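Long-range contacts in tailspike protein (Acinetobacter phage vB_ApiP_P1, PDB 6E1R), which probably recognises and hydrolyses the surface polysaccharide of its Acinetobacter host as the receptor-binding spike of the phage tail: residues Thr180-Thr185 with Tyr206-Asn211; Gly233-Arg238 with Met266-Ser271; Val470-Gly475 with Ala485-Leu490. All blocks are in the same frame, centred on the assembly; numbering follows the deposited sequence.

Interaction 1: residues Thr180-Thr185 with Tyr206-Asn211; sequences TAFRST and YGIDAN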
# COMPACT_ATOMS: atom_id res chain seq x y z
N THR A 180 4.18 -28.78 15.70
CA THR A 180 4.21 -27.48 15.05
C THR A 180 5.53 -27.34 14.32
O THR A 180 6.48 -28.09 14.58
CB THR A 180 4.02 -26.33 16.05
OG1 THR A 180 4.06 -25.08 15.36
CG2 THR A 180 5.12 -26.34 17.10
N ALA A 181 5.59 -26.38 13.40
CA ALA A 181 6.83 -26.16 12.67
C ALA A 181 7.87 -25.43 13.52
O ALA A 181 9.07 -25.69 13.39
CB ALA A 181 6.56 -25.37 11.39
N PHE A 182 7.43 -24.52 14.40
CA PHE A 182 8.34 -23.74 15.22
C PHE A 182 7.72 -23.50 16.59
O PHE A 182 6.51 -23.32 16.72
CB PHE A 182 8.66 -22.38 14.57
CG PHE A 182 9.37 -22.50 13.26
CD1 PHE A 182 8.65 -22.56 12.07
CD2 PHE A 182 10.75 -22.53 13.20
CE1 PHE A 182 9.30 -22.66 10.86
CE2 PHE A 182 11.40 -22.64 11.99
CZ PHE A 182 10.68 -22.70 10.82
N ARG A 183 8.57 -23.51 17.62
CA ARG A 183 8.17 -23.13 18.96
C ARG A 183 9.36 -22.48 19.65
O ARG A 183 10.52 -22.80 19.34
CB ARG A 183 7.67 -24.32 19.78
CG ARG A 183 6.73 -23.94 20.91
CD ARG A 183 6.20 -25.16 21.65
NE ARG A 183 5.31 -25.97 20.82
CZ ARG A 183 4.00 -25.79 20.74
NH1 ARG A 183 3.41 -24.84 21.45
NH2 ARG A 183 3.27 -26.58 19.96
N SER A 184 9.08 -21.58 20.58
CA SER A 184 10.11 -20.79 21.24
C SER A 184 10.31 -21.28 22.67
O SER A 184 9.34 -21.55 23.39
CB SER A 184 9.76 -19.30 21.25
OG SER A 184 9.82 -18.76 19.94
N THR A 185 11.57 -21.38 23.08
CA THR A 185 11.93 -21.66 24.47
C THR A 185 12.12 -20.34 25.20
O THR A 185 12.94 -19.52 24.78
CB THR A 185 13.19 -22.53 24.55
OG1 THR A 185 14.23 -21.93 23.77
CG2 THR A 185 12.91 -23.93 24.03
N TYR A 206 -0.31 -26.12 15.40
CA TYR A 206 0.01 -24.72 15.13
C TYR A 206 0.94 -24.65 13.93
O TYR A 206 1.89 -25.43 13.84
CB TYR A 206 0.67 -24.05 16.34
CG TYR A 206 -0.11 -24.18 17.63
CD1 TYR A 206 -1.16 -23.32 17.91
CD2 TYR A 206 0.22 -25.15 18.56
CE1 TYR A 206 -1.87 -23.44 19.09
CE2 TYR A 206 -0.48 -25.28 19.74
CZ TYR A 206 -1.53 -24.42 20.00
OH TYR A 206 -2.23 -24.54 21.18
N GLY A 207 0.65 -23.74 13.01
CA GLY A 207 1.56 -23.53 11.90
C GLY A 207 2.89 -23.01 12.39
O GLY A 207 3.94 -23.60 12.11
N ILE A 208 2.86 -21.90 13.13
CA ILE A 208 4.04 -21.34 13.77
C ILE A 208 3.65 -20.95 15.19
O ILE A 208 2.76 -20.12 15.39
CB ILE A 208 4.59 -20.11 13.02
CG1 ILE A 208 5.08 -20.51 11.62
CG2 ILE A 208 5.72 -19.47 13.81
CD1 ILE A 208 5.62 -19.35 10.82
N ASP A 209 4.32 -21.55 16.18
CA ASP A 209 4.05 -21.21 17.57
C ASP A 209 5.29 -20.62 18.23
O ASP A 209 5.66 -20.99 19.34
CB ASP A 209 3.58 -22.45 18.35
CG ASP A 209 2.88 -22.08 19.64
OD1 ASP A 209 2.79 -20.88 19.96
OD2 ASP A 209 2.41 -23.00 20.35
N ALA A 210 5.95 -19.69 17.53
CA ALA A 210 7.17 -19.05 18.01
C ALA A 210 6.98 -17.54 18.05
O ALA A 210 6.04 -16.99 17.46
CB ALA A 210 8.37 -19.42 17.13
N ASN A 211 7.89 -16.86 18.74
CA ASN A 211 7.83 -15.41 18.90
C ASN A 211 8.47 -14.78 17.67
O ASN A 211 9.70 -14.62 17.60
CB ASN A 211 8.53 -14.98 20.18
CG ASN A 211 8.18 -13.56 20.59
OD1 ASN A 211 7.31 -12.92 19.99
ND2 ASN A 211 8.86 -13.06 21.62
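With chi1 at 180°, Thr180 swings OG1 to the side opposite its own backbone N, and this rotation lays the hydroxyl against the backbone of Tyr206. OG1 donates to Tyr206 O over 2.7 Å, from above the carbonyl plane (57° out of it) and not along a lone pair. Ser184 is turned differently, its chi1 placing OG beside its own N and anti to the carbonyl carbon; from there it accepts the N-H of Asn211, the bond from Asn211 N to Ser184 OG being 3.0 Å long and nearly straight at 165°. The same OG is hydrogen-bonded to Gly188 O, so two partners fix the hydroxyl.

Between these ends lies an irregular parallel pairing. Asp209 N donates to Phe182 O at 2.9 Å, and Arg183 CA sends a C-H toward Asp209 O at 3.3 Å. The chain turns corners at Ala181 and Gly207, as expected of successive coils of the right-handed parallel beta-helix common among phage tailspikes. Inward of the wall, Phe182 and Ile208 lie side by side and point the same way, with Phe182 CD1 4.1 Å from Ile208 CG1. Ala210 CB packs 3.9 Å from Phe182 CB, while Phe166 meets the Phe182 ring edge-to-face.

On the other side of the backbone, the bent chain of Arg183 brings its guanidinium to Asp209 and Tyr206. NH2 lies 3.6 Å from Tyr206 CD2, approaching the ring obliquely. Arg183 and Asp209 are a salt-bridge pair, but their charged atoms are modelled too close together, so its exact geometry is doubtful.

The chemistry thus divides across the wall: carbon packs within and charge gathers without, while two side-chain hydroxyls, those of Thr180 and Ser184, join the coils where regular strand bonding gives out.

Interaction 2: residues Gly233-Arg238 with Met266-Ser271; sequences GFKAIR and MIEWDS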
# COMPACT_ATOMS: atom_id res chain seq x y z
N GLY A 233 -7.50 -29.13 16.33
CA GLY A 233 -7.59 -27.76 15.86
C GLY A 233 -6.33 -27.36 15.13
O GLY A 233 -5.26 -27.95 15.29
N PHE A 234 -6.46 -26.32 14.31
CA PHE A 234 -5.32 -25.78 13.57
C PHE A 234 -5.34 -24.27 13.69
O PHE A 234 -6.33 -23.62 13.36
CB PHE A 234 -5.37 -26.19 12.09
CG PHE A 234 -4.40 -25.44 11.23
CD1 PHE A 234 -3.06 -25.79 11.20
CD2 PHE A 234 -4.82 -24.38 10.44
CE1 PHE A 234 -2.16 -25.10 10.41
CE2 PHE A 234 -3.93 -23.69 9.64
CZ PHE A 234 -2.59 -24.05 9.63
N LYS A 235 -4.23 -23.71 14.16
CA LYS A 235 -4.02 -22.27 14.21
C LYS A 235 -2.79 -21.93 13.38
O LYS A 235 -1.77 -22.61 13.49
CB LYS A 235 -3.86 -21.77 15.65
CG LYS A 235 -3.59 -20.28 15.76
CD LYS A 235 -3.53 -19.81 17.21
CE LYS A 235 -4.89 -19.97 17.88
NZ LYS A 235 -4.86 -19.53 19.31
N ALA A 236 -2.91 -20.90 12.55
CA ALA A 236 -1.82 -20.55 11.65
C ALA A 236 -0.60 -20.05 12.42
O ALA A 236 0.50 -20.59 12.30
CB ALA A 236 -2.28 -19.52 10.63
N ILE A 237 -0.79 -19.00 13.23
CA ILE A 237 0.32 -18.34 13.91
C ILE A 237 -0.09 -18.01 15.34
O ILE A 237 -1.20 -17.53 15.59
CB ILE A 237 0.75 -17.06 13.15
CG1 ILE A 237 1.31 -17.43 11.77
CG2 ILE A 237 1.78 -16.28 13.95
CD1 ILE A 237 1.63 -16.24 10.91
N ARG A 238 0.83 -18.27 16.27
CA ARG A 238 0.69 -17.85 17.67
C ARG A 238 2.05 -17.34 18.12
O ARG A 238 2.96 -18.14 18.38
CB ARG A 238 0.25 -18.98 18.59
CG ARG A 238 -0.03 -18.47 20.00
CD ARG A 238 0.01 -19.56 21.05
NE ARG A 238 -1.17 -20.40 21.15
CZ ARG A 238 -1.23 -21.48 21.93
NH1 ARG A 238 -0.18 -21.83 22.65
NH2 ARG A 238 -2.34 -22.20 21.99
N MSE A 266 -7.07 -17.59 13.95
CA MSE A 266 -6.11 -18.07 12.96
C MSE A 266 -4.73 -17.50 13.26
O MSE A 266 -3.73 -18.23 13.24
CB MSE A 266 -6.56 -17.68 11.55
CG MSE A 266 -5.81 -18.39 10.44
SE MSE A 266 -5.97 -20.33 10.53
CE MSE A 266 -5.68 -20.74 8.64
N ILE A 267 -4.68 -16.20 13.53
CA ILE A 267 -3.44 -15.50 13.84
C ILE A 267 -3.59 -14.85 15.21
O ILE A 267 -4.63 -14.25 15.51
CB ILE A 267 -3.09 -14.45 12.76
CG1 ILE A 267 -3.06 -15.11 11.38
CG2 ILE A 267 -1.76 -13.79 13.07
CD1 ILE A 267 -2.85 -14.13 10.25
N GLU A 268 -2.56 -14.97 16.04
CA GLU A 268 -2.61 -14.45 17.40
C GLU A 268 -1.22 -13.99 17.83
O GLU A 268 -0.23 -14.68 17.59
CB GLU A 268 -3.12 -15.52 18.38
CG GLU A 268 -3.15 -15.07 19.83
CD GLU A 268 -3.69 -16.13 20.76
OE1 GLU A 268 -3.70 -17.32 20.37
OE2 GLU A 268 -4.09 -15.79 21.89
N TRP A 269 -1.17 -12.82 18.46
CA TRP A 269 0.05 -12.34 19.09
C TRP A 269 -0.32 -11.39 20.22
O TRP A 269 -1.39 -10.77 20.19
CB TRP A 269 1.00 -11.66 18.09
CG TRP A 269 0.59 -10.27 17.68
CD1 TRP A 269 0.97 -9.10 18.27
CD2 TRP A 269 -0.22 -9.90 16.56
NE1 TRP A 269 0.42 -8.03 17.61
CE2 TRP A 269 -0.31 -8.50 16.55
CE3 TRP A 269 -0.89 -10.63 15.57
CZ2 TRP A 269 -1.05 -7.80 15.59
CZ3 TRP A 269 -1.62 -9.94 14.61
CH2 TRP A 269 -1.69 -8.54 14.63
N ASP A 270 0.56 -11.29 21.20
CA ASP A 270 0.28 -10.51 22.41
C ASP A 270 1.43 -9.54 22.65
O ASP A 270 2.21 -9.19 21.75
CB ASP A 270 0.05 -11.45 23.60
CG ASP A 270 1.24 -12.35 23.89
OD1 ASP A 270 2.26 -12.24 23.18
OD2 ASP A 270 1.15 -13.17 24.82
N SER A 271 1.55 -9.08 23.90
CA SER A 271 2.62 -8.20 24.36
C SER A 271 2.65 -6.87 23.61
O SER A 271 3.70 -6.21 23.56
CB SER A 271 3.99 -8.89 24.26
OG SER A 271 3.99 -10.10 25.00
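Met266 O is the central acceptor of this contact, taking N-H groups from two consecutive residues. The bond from Ile237 N is 3.0 Å long, nearly straight at 166° and in the carbonyl plane; the one from Ala236 N is bent and weak. Glu268 N returns a bond to Ile237 O at 2.9 Å, which sets Ile237 beside Ile267 and Arg238 beside Glu268 in parallel register.

Two side-chain groups flank this backbone core. Met266, modelled as selenomethionine, folds its tip back toward 233-238: CG rests 3.7 Å from Ala236 CB, and CE comes to the edge of the Phe234 ring, 3.6 Å from CE2. The selenium lies obliquely to that ring, 5.1 Å from the centroid, in a Met-aromatic contact. On the polar side, Lys235 runs extended to CD and then bends at chi3 (-66°), which carries NZ to Glu268 OE1 at 2.7 Å, met nearly along its C-O axis. Arg238 lies alongside Glu268, its NE 4.1 Å from OE1, close enough for attraction but beyond a salt bridge.

Further out, Asp264 makes a second salt bridge to Lys235 NZ. Phe258 covers Ala236, Met266 and Ile267 from the strand 257-259, while Trp276 touches both Ile237 and Ile267 in the interior. Backbone bonds carry the pattern onward, from Ala236 and Arg238 to Ile208 on one side and from Met266 to Leu292 on the other, as in stacked beta-helix coils.

Two carboxylates on one ammonium probably favour the protonated lysine, its charge probably being offset by Glu268 and Asp264, while Met266, Ala236 and Phe234 make an apolar contact apart from it.

Interaction 3: residues Val470-Gly475 with Ala485-Leu490; sequences VNAIFG and AVYELL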
# COMPACT_ATOMS: atom_id res chain seq x y z
N VAL A 470 -32.86 31.32 19.35
CA VAL A 470 -33.22 30.47 20.48
C VAL A 470 -34.58 29.85 20.22
O VAL A 470 -35.55 30.56 19.95
CB VAL A 470 -33.22 31.25 21.81
CG1 VAL A 470 -33.50 30.30 22.96
CG2 VAL A 470 -31.89 31.96 22.01
N ASN A 471 -34.65 28.53 20.32
CA ASN A 471 -35.91 27.79 20.23
C ASN A 471 -36.15 27.15 21.60
O ASN A 471 -35.50 26.16 21.95
CB ASN A 471 -35.86 26.73 19.13
CG ASN A 471 -37.18 26.01 18.96
OD1 ASN A 471 -37.24 24.94 18.35
ND2 ASN A 471 -38.25 26.59 19.47
N ALA A 472 -37.08 27.73 22.36
CA ALA A 472 -37.43 27.22 23.67
C ALA A 472 -38.68 26.36 23.57
O ALA A 472 -39.64 26.72 22.87
CB ALA A 472 -37.66 28.36 24.66
N ILE A 473 -38.67 25.22 24.25
CA ILE A 473 -39.78 24.28 24.24
C ILE A 473 -40.10 23.87 25.66
O ILE A 473 -39.30 24.03 26.59
CB ILE A 473 -39.48 23.03 23.38
CG1 ILE A 473 -38.27 22.28 23.95
CG2 ILE A 473 -39.24 23.42 21.93
CD1 ILE A 473 -38.10 20.89 23.39
N PHE A 474 -41.30 23.32 25.83
CA PHE A 474 -41.73 22.76 27.11
C PHE A 474 -41.26 21.32 27.20
O PHE A 474 -41.49 20.52 26.29
CB PHE A 474 -43.25 22.83 27.24
CG PHE A 474 -43.77 22.36 28.57
CD1 PHE A 474 -43.34 22.96 29.75
CD2 PHE A 474 -44.68 21.32 28.64
CE1 PHE A 474 -43.82 22.53 30.97
CE2 PHE A 474 -45.16 20.89 29.86
CZ PHE A 474 -44.73 21.49 31.03
N GLY A 475 -40.60 20.99 28.31
CA GLY A 475 -40.04 19.66 28.48
C GLY A 475 -38.57 19.60 28.13
O GLY A 475 -37.82 20.56 28.37
N ALA A 485 -41.38 28.14 20.96
CA ALA A 485 -41.23 29.57 20.72
C ALA A 485 -39.83 29.83 20.21
O ALA A 485 -38.87 29.20 20.67
CB ALA A 485 -41.50 30.38 21.99
N VAL A 486 -39.70 30.76 19.27
CA VAL A 486 -38.43 31.12 18.67
C VAL A 486 -38.15 32.59 18.95
O VAL A 486 -39.07 33.41 18.96
CB VAL A 486 -38.39 30.83 17.15
CG1 VAL A 486 -38.55 29.34 16.90
CG2 VAL A 486 -39.48 31.60 16.43
N TYR A 487 -36.88 32.91 19.21
CA TYR A 487 -36.46 34.26 19.52
C TYR A 487 -35.23 34.60 18.70
O TYR A 487 -34.32 33.77 18.55
CB TYR A 487 -36.16 34.43 21.01
CG TYR A 487 -37.29 34.02 21.92
CD1 TYR A 487 -37.47 32.69 22.29
CD2 TYR A 487 -38.19 34.95 22.43
CE1 TYR A 487 -38.50 32.30 23.12
CE2 TYR A 487 -39.22 34.58 23.26
CZ TYR A 487 -39.37 33.25 23.61
OH TYR A 487 -40.40 32.86 24.44
N GLU A 488 -35.19 35.82 18.16
CA GLU A 488 -34.06 36.30 17.38
C GLU A 488 -33.41 37.44 18.16
O GLU A 488 -34.04 38.47 18.40
CB GLU A 488 -34.52 36.78 16.00
CG GLU A 488 -33.40 37.17 15.05
CD GLU A 488 -32.85 35.98 14.29
OE1 GLU A 488 -32.94 34.84 14.79
OE2 GLU A 488 -32.32 36.18 13.17
N LEU A 489 -32.15 37.24 18.56
CA LEU A 489 -31.48 38.16 19.47
C LEU A 489 -30.17 38.64 18.86
O LEU A 489 -29.39 37.84 18.33
CB LEU A 489 -31.21 37.49 20.82
CG LEU A 489 -32.40 36.83 21.51
CD1 LEU A 489 -31.95 36.08 22.76
CD2 LEU A 489 -33.47 37.87 21.85
N LEU A 490 -29.93 39.95 18.95
CA LEU A 490 -28.64 40.55 18.65
C LEU A 490 -27.93 40.85 19.96
O LEU A 490 -28.50 41.53 20.83
CB LEU A 490 -28.79 41.83 17.83
CG LEU A 490 -28.97 41.69 16.32
CD1 LEU A 490 -28.97 43.06 15.66
CD2 LEU A 490 -27.88 40.80 15.73
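Val470 and Tyr487 face each other across a beta hairpin of the C-terminal antiparallel domain, formed by strands 465-474 and 484-494; over 470-474 and 485-490 their directions differ by 154°. Val470, Ala472, Ala485 and Tyr487 share one face of the sheet. There the Tyr487 ring presents its edge to Ala472, with CE1 4.3 Å from Ala472 CB. Its OH is fixed beyond the hairpin by Pro517 O and Phe519 N, and Trp521 meets the ring edge-to-face. Val470 CG2 reaches diagonally to Leu489 CD1 at 4.2 Å.

The opposite face carries Asn471 and Val486, a non-hydrogen-bonded pair, with Asn471 ND2 3.8 Å from Val486 CG1. This face turns toward the second subunit: Asn471 OD1 accepts from Asn550 ND2 of that subunit, and Glu488 makes a salt bridge to its Arg467. The hairpin therefore takes part in trimer contacts.

The amide of Asn471 also works within the hairpin. Ala485 O accepts twice: Ala472 N comes nearly head-on at 2.9 Å, whereas Asn471 ND2, also 2.9 Å from Ala485 O, stands 62° out of the carbonyl plane.

Overall arrangement
Followed from the N terminus, the three contacts occur in series; none encloses or crosses another. Interaction 1 closes a loop of 20 intervening residues and interaction 2 one of 27, each about a turn of the parallel beta-helix. They abut, with centres about 10 Å apart: Gly207 N lies 2.7 Å from Lys235 O, and Ile208 O 2.8 Å from Arg238 N, probable hydrogen bonds that place 180-185, 206-211, 233-238 and 266-271 on successive coils of one wall. Interaction 3 closes a short hairpin loop of nine residues in the C-terminal domain, its centre about 59 Å from that of interaction 2, and belongs to the region where subunits meet.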